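Local structure of alkaline serine protease (Thermobifida fusca, 2PFE) at residues A[101-106]-A[134-139]; A[5-10]-A[76-81]. The protein probably acts as a secreted serine endopeptidase of the alpha-lytic protease type, the chain here being the mature protease domain of a longer zymogen. All coordinates share one frame; numbering follows the deposited sequence.

Contact 1. Residues A[101-106]-A[134-139]; sequences GATTGW and CAEGGD. With AES (4-(2-aminoethyl)benzenesulfonyl fluoride), chain D.
With CG of Asp139 beside its own backbone N (chi1 -71°), the carboxylate turns out of the 134-139 loop to Thr103 and Thr104. Thr104 answers with its hydroxyl set between backbone N and carbonyl carbon (chi1 62°), which aims OG1 at Asp139 OD2, 2.6 Å away. Asp139 OD2 is gripped from opposite faces of its plane, by Thr104 OG1 on the syn side and by Glu136 N, at 2.9 Å, on the anti side. Asp139 OD1 takes two backbone donors: Thr103 N meets it nearly end-on at 2.9 Å, Thr104 N on its syn lone pair at 3.0 Å. Farther out, Thr103 OG1 donates in plane to a lone pair of Gly137 O (2.7 Å). The methyl CG2 of Thr104 lies against the carboxylate carbon CD of Glu136 at 3.4 Å, while Glu136 OE2 bonds to Cys161 N. Gly138 has to be a glycine: a CB would hit Thr103 OG1 and jam against the carbonyl oxygen of Gly137. An alanine in place of Asp139 is likely to leave Thr103 N, Thr104 N, Thr104 OG1 and Glu136 N without this acceptor and Arg99 without its salt-bridge mate. Four donors within the two segments, joined by Arg99, would tend to keep this buried carboxylate ionised, and they tie the type II turn 136-139, beside the bound sulfonyl inhibitor and next to Ser140, to the 101-105 turn.

Contact 2. Residues A[5-10]-A[76-81]; sequences GGNPYY and NRYNGG
Asn76 meets 5-10 twice, through its backbone N and its side-chain amide. Its backbone N gives an almost perfectly straight bond (178°) to Gly5 O at 2.8 Å. Its side chain, with CG anti to the backbone N (chi1 -166°), reaches out so that ND2 meets Asn7 OD1 at 2.9 Å. This bond lies in the amide plane of Asn76 and in the carbonyl plane of Asn7, although the two amides stand nearly perpendicular, 84° apart. The other end of the Asn76 amide turns back on its own loop: OD1 accepts from Tyr78 N at 2.8 Å, closing an Asx turn. Asparagine fits here because one group both donates across the contact and accepts within the loop, which fixes which way round the amide lies.

Next, Arg77 N bonds to Gly81 O at 2.9 Å and closes the loop on itself. Tyr78 follows with a positive phi, and its ring runs back beneath the Asn76 amide, so that Asn76 ND2 sits 3.5 Å above one ring face, toward the rim. The phenol OH then donates to Gly6 O at 2.7 Å, coming from above the carbonyl plane. At Gly6, with its positive phi, a CB would press on the carbonyl oxygen of Gly5 as well as point toward Asn76 and Tyr78. Beyond Tyr78, Asn79 OD1 takes Gly81 N in a second Asx turn (3.2 Å).

The loop 76-81 thus joins strand 74-76 to strand 82-84 and is fastened to the connection between strands 2-5 and 8-11. Gly5 also pairs with Leu74, Gly6 and Asn7 with Ile18, and Asn76 O takes Ser100 OG from strand 96-101.

In the fold
Contact 2 closes before contact 1 opens along the chain, and their centres lie about 10 Å apart. Contact 1 belongs to the barrel that includes strands 96-101 and 105-113, binding the turn between those two strands to the loop that precedes Ser140. Contact 2 ties the N-terminal residues to the loop 76-81, ahead of that barrel in sequence. The two meet directly: Arg77 makes a cation-pi contact with Trp106, and the Tyr78 ring packs on Gly101 and Gly105 and its hydroxyl on Ala102. In this two-barrel serine protease, the N-terminal segment is thereby linked through one loop to the turn hydrogen-bonded to the loop that lines the inhibitor site.

Contact 1. Residues A[101-106]-A[134-139]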
# COMPACT_ATOMS: atom_id res chain seq x y z
N GLY A 101 3.43 -3.39 7.18
CA GLY A 101 3.68 -1.96 7.36
C GLY A 101 4.72 -1.66 8.41
O GLY A 101 5.03 -2.50 9.24
N ALA A 102 5.24 -0.44 8.36
CA ALA A 102 6.42 -0.07 9.15
C ALA A 102 6.19 -0.02 10.64
O ALA A 102 7.13 -0.16 11.43
CB ALA A 102 6.97 1.27 8.68
N THR A 103 4.94 0.20 11.04
CA THR A 103 4.64 0.37 12.45
C THR A 103 4.30 -0.95 13.15
O THR A 103 4.80 -1.23 14.25
CB THR A 103 3.55 1.41 12.68
OG1 THR A 103 4.00 2.66 12.16
CG2 THR A 103 3.27 1.62 14.15
N THR A 104 3.44 -1.75 12.52
CA THR A 104 2.97 -2.97 13.16
C THR A 104 3.46 -4.28 12.54
O THR A 104 3.06 -5.36 12.99
CB THR A 104 1.45 -3.01 13.24
OG1 THR A 104 0.90 -2.99 11.91
CG2 THR A 104 0.93 -1.82 14.05
N GLY A 105 4.30 -4.19 11.51
CA GLY A 105 4.81 -5.37 10.84
C GLY A 105 3.77 -6.09 10.00
O GLY A 105 3.04 -5.46 9.23
N TRP A 106 3.70 -7.41 10.18
CA TRP A 106 2.81 -8.30 9.43
C TRP A 106 1.61 -8.67 10.26
O TRP A 106 1.73 -9.16 11.40
CB TRP A 106 3.60 -9.57 9.07
CG TRP A 106 2.94 -10.58 8.20
CD1 TRP A 106 2.28 -11.70 8.60
CD2 TRP A 106 2.95 -10.62 6.76
NE1 TRP A 106 1.86 -12.43 7.51
CE2 TRP A 106 2.27 -11.79 6.37
CE3 TRP A 106 3.47 -9.77 5.78
CZ2 TRP A 106 2.09 -12.13 5.02
CZ3 TRP A 106 3.30 -10.12 4.44
CH2 TRP A 106 2.61 -11.28 4.08
N CYS A 134 -5.71 -5.50 11.70
CA CYS A 134 -5.47 -4.22 12.38
C CYS A 134 -4.35 -3.44 11.69
O CYS A 134 -3.55 -4.02 10.94
CB CYS A 134 -5.10 -4.46 13.84
SG CYS A 134 -3.53 -5.42 14.03
N ALA A 135 -4.27 -2.14 11.97
CA ALA A 135 -3.19 -1.30 11.47
C ALA A 135 -3.05 -0.11 12.39
O ALA A 135 -3.98 0.21 13.16
CB ALA A 135 -3.47 -0.81 10.04
N GLU A 136 -1.92 0.58 12.28
CA GLU A 136 -1.67 1.81 13.03
C GLU A 136 -0.99 2.85 12.15
O GLU A 136 -0.48 2.53 11.06
CB GLU A 136 -0.82 1.51 14.27
CG GLU A 136 -1.50 0.59 15.26
CD GLU A 136 -0.60 0.19 16.39
OE1 GLU A 136 0.47 0.84 16.54
OE2 GLU A 136 -0.95 -0.78 17.12
N GLY A 137 -0.94 4.09 12.63
CA GLY A 137 -0.34 5.16 11.86
C GLY A 137 1.08 4.75 11.48
O GLY A 137 1.81 4.16 12.30
N GLY A 138 1.48 5.05 10.25
CA GLY A 138 2.78 4.65 9.70
C GLY A 138 2.63 3.46 8.78
O GLY A 138 3.49 3.25 7.91
N ASP A 139 1.56 2.67 8.98
CA ASP A 139 1.33 1.48 8.15
C ASP A 139 0.70 1.83 6.80
O ASP A 139 0.58 0.98 5.93
CB ASP A 139 0.41 0.46 8.84
CG ASP A 139 1.06 -0.24 10.03
OD1 ASP A 139 2.31 -0.42 10.06
OD2 ASP A 139 0.29 -0.66 10.94
C3 AES D . -4.35 4.89 11.27
C2 AES D . -3.74 5.01 10.01
C1 AES D . -3.79 3.93 9.13
S AES D . -3.03 3.95 7.54
O1S AES D . -4.00 3.85 6.40
O2S AES D . -2.21 2.37 7.69
C6 AES D . -4.41 2.74 9.51
C5 AES D . -5.01 2.63 10.75
C4 AES D . -4.98 3.70 11.64
C7 AES D . -5.67 3.50 12.99
C8 AES D . -6.07 4.81 13.65
N8 AES D . -7.24 4.63 14.49

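Contact 2. Residues A[5-10]-A[76-81]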
# COMPACT_ATOMS: atom_id res chain seq x y z
N GLY A 5 8.12 -3.81 -0.15
CA GLY A 5 6.80 -3.45 0.35
C GLY A 5 6.74 -3.62 1.86
O GLY A 5 7.23 -4.61 2.41
N GLY A 6 6.10 -2.66 2.54
CA GLY A 6 5.98 -2.71 4.00
C GLY A 6 7.05 -1.92 4.74
O GLY A 6 6.91 -1.67 5.94
N ASN A 7 8.10 -1.53 4.04
CA ASN A 7 9.13 -0.72 4.64
C ASN A 7 8.74 0.76 4.63
O ASN A 7 7.97 1.21 3.76
CB ASN A 7 10.46 -0.92 3.89
CG ASN A 7 11.16 -2.20 4.27
OD1 ASN A 7 10.78 -2.91 5.21
ND2 ASN A 7 12.24 -2.51 3.53
N PRO A 8 9.27 1.54 5.58
CA PRO A 8 8.92 2.94 5.67
C PRO A 8 9.50 3.84 4.59
O PRO A 8 10.58 3.54 4.02
CB PRO A 8 9.51 3.37 7.03
CG PRO A 8 10.63 2.44 7.27
CD PRO A 8 10.22 1.13 6.64
N TYR A 9 8.80 4.94 4.34
CA TYR A 9 9.34 6.09 3.63
C TYR A 9 8.86 7.40 4.29
O TYR A 9 7.84 7.41 4.98
CB TYR A 9 9.03 6.03 2.12
CG TYR A 9 7.59 6.27 1.72
CD1 TYR A 9 7.18 7.52 1.23
CD2 TYR A 9 6.64 5.25 1.79
CE1 TYR A 9 5.85 7.74 0.84
CE2 TYR A 9 5.33 5.46 1.39
CZ TYR A 9 4.92 6.70 0.93
OH TYR A 9 3.62 6.95 0.54
N TYR A 10 9.60 8.48 4.08
CA TYR A 10 9.39 9.71 4.85
C TYR A 10 9.16 10.96 4.03
O TYR A 10 9.65 11.08 2.90
CB TYR A 10 10.56 9.94 5.81
CG TYR A 10 10.98 8.69 6.52
CD1 TYR A 10 12.08 7.96 6.09
CD2 TYR A 10 10.25 8.20 7.60
CE1 TYR A 10 12.47 6.79 6.72
CE2 TYR A 10 10.62 7.01 8.25
CZ TYR A 10 11.73 6.32 7.79
OH TYR A 10 12.13 5.16 8.42
N ASN A 76 8.06 -7.20 2.90
CA ASN A 76 8.65 -7.56 4.19
C ASN A 76 7.65 -8.37 5.02
O ASN A 76 6.50 -7.95 5.24
CB ASN A 76 9.08 -6.28 4.91
CG ASN A 76 10.01 -6.55 6.08
OD1 ASN A 76 10.06 -7.66 6.62
ND2 ASN A 76 10.72 -5.51 6.50
N ARG A 77 8.10 -9.55 5.45
CA ARG A 77 7.28 -10.47 6.21
C ARG A 77 7.39 -10.19 7.71
O ARG A 77 6.60 -10.69 8.51
CB ARG A 77 7.68 -11.91 5.83
CG ARG A 77 7.04 -13.04 6.61
CD ARG A 77 5.51 -13.00 6.49
NE ARG A 77 4.88 -14.15 7.14
CZ ARG A 77 4.65 -14.27 8.44
NH1 ARG A 77 5.02 -13.31 9.29
NH2 ARG A 77 4.08 -15.37 8.91
N TYR A 78 8.38 -9.38 8.08
CA TYR A 78 8.60 -8.92 9.46
C TYR A 78 8.96 -10.01 10.45
O TYR A 78 8.77 -9.87 11.66
CB TYR A 78 7.47 -8.01 9.95
CG TYR A 78 7.67 -6.62 9.42
CD1 TYR A 78 6.97 -6.16 8.31
CD2 TYR A 78 8.62 -5.78 10.00
CE1 TYR A 78 7.18 -4.87 7.80
CE2 TYR A 78 8.86 -4.51 9.51
CZ TYR A 78 8.11 -4.04 8.42
OH TYR A 78 8.38 -2.77 7.96
N ASN A 79 9.52 -11.10 9.92
CA ASN A 79 10.14 -12.14 10.75
C ASN A 79 11.59 -12.41 10.37
O ASN A 79 12.12 -13.47 10.67
CB ASN A 79 9.33 -13.43 10.68
CG ASN A 79 9.22 -13.97 9.28
OD1 ASN A 79 9.79 -13.41 8.32
ND2 ASN A 79 8.47 -15.05 9.14
N GLY A 80 12.22 -11.45 9.69
CA GLY A 80 13.59 -11.61 9.22
C GLY A 80 13.62 -11.77 7.71
O GLY A 80 14.68 -11.56 7.08
N GLY A 81 12.48 -12.10 7.11
CA GLY A 81 12.42 -12.43 5.69
C GLY A 81 11.35 -11.73 4.88
O GLY A 81 10.77 -10.74 5.31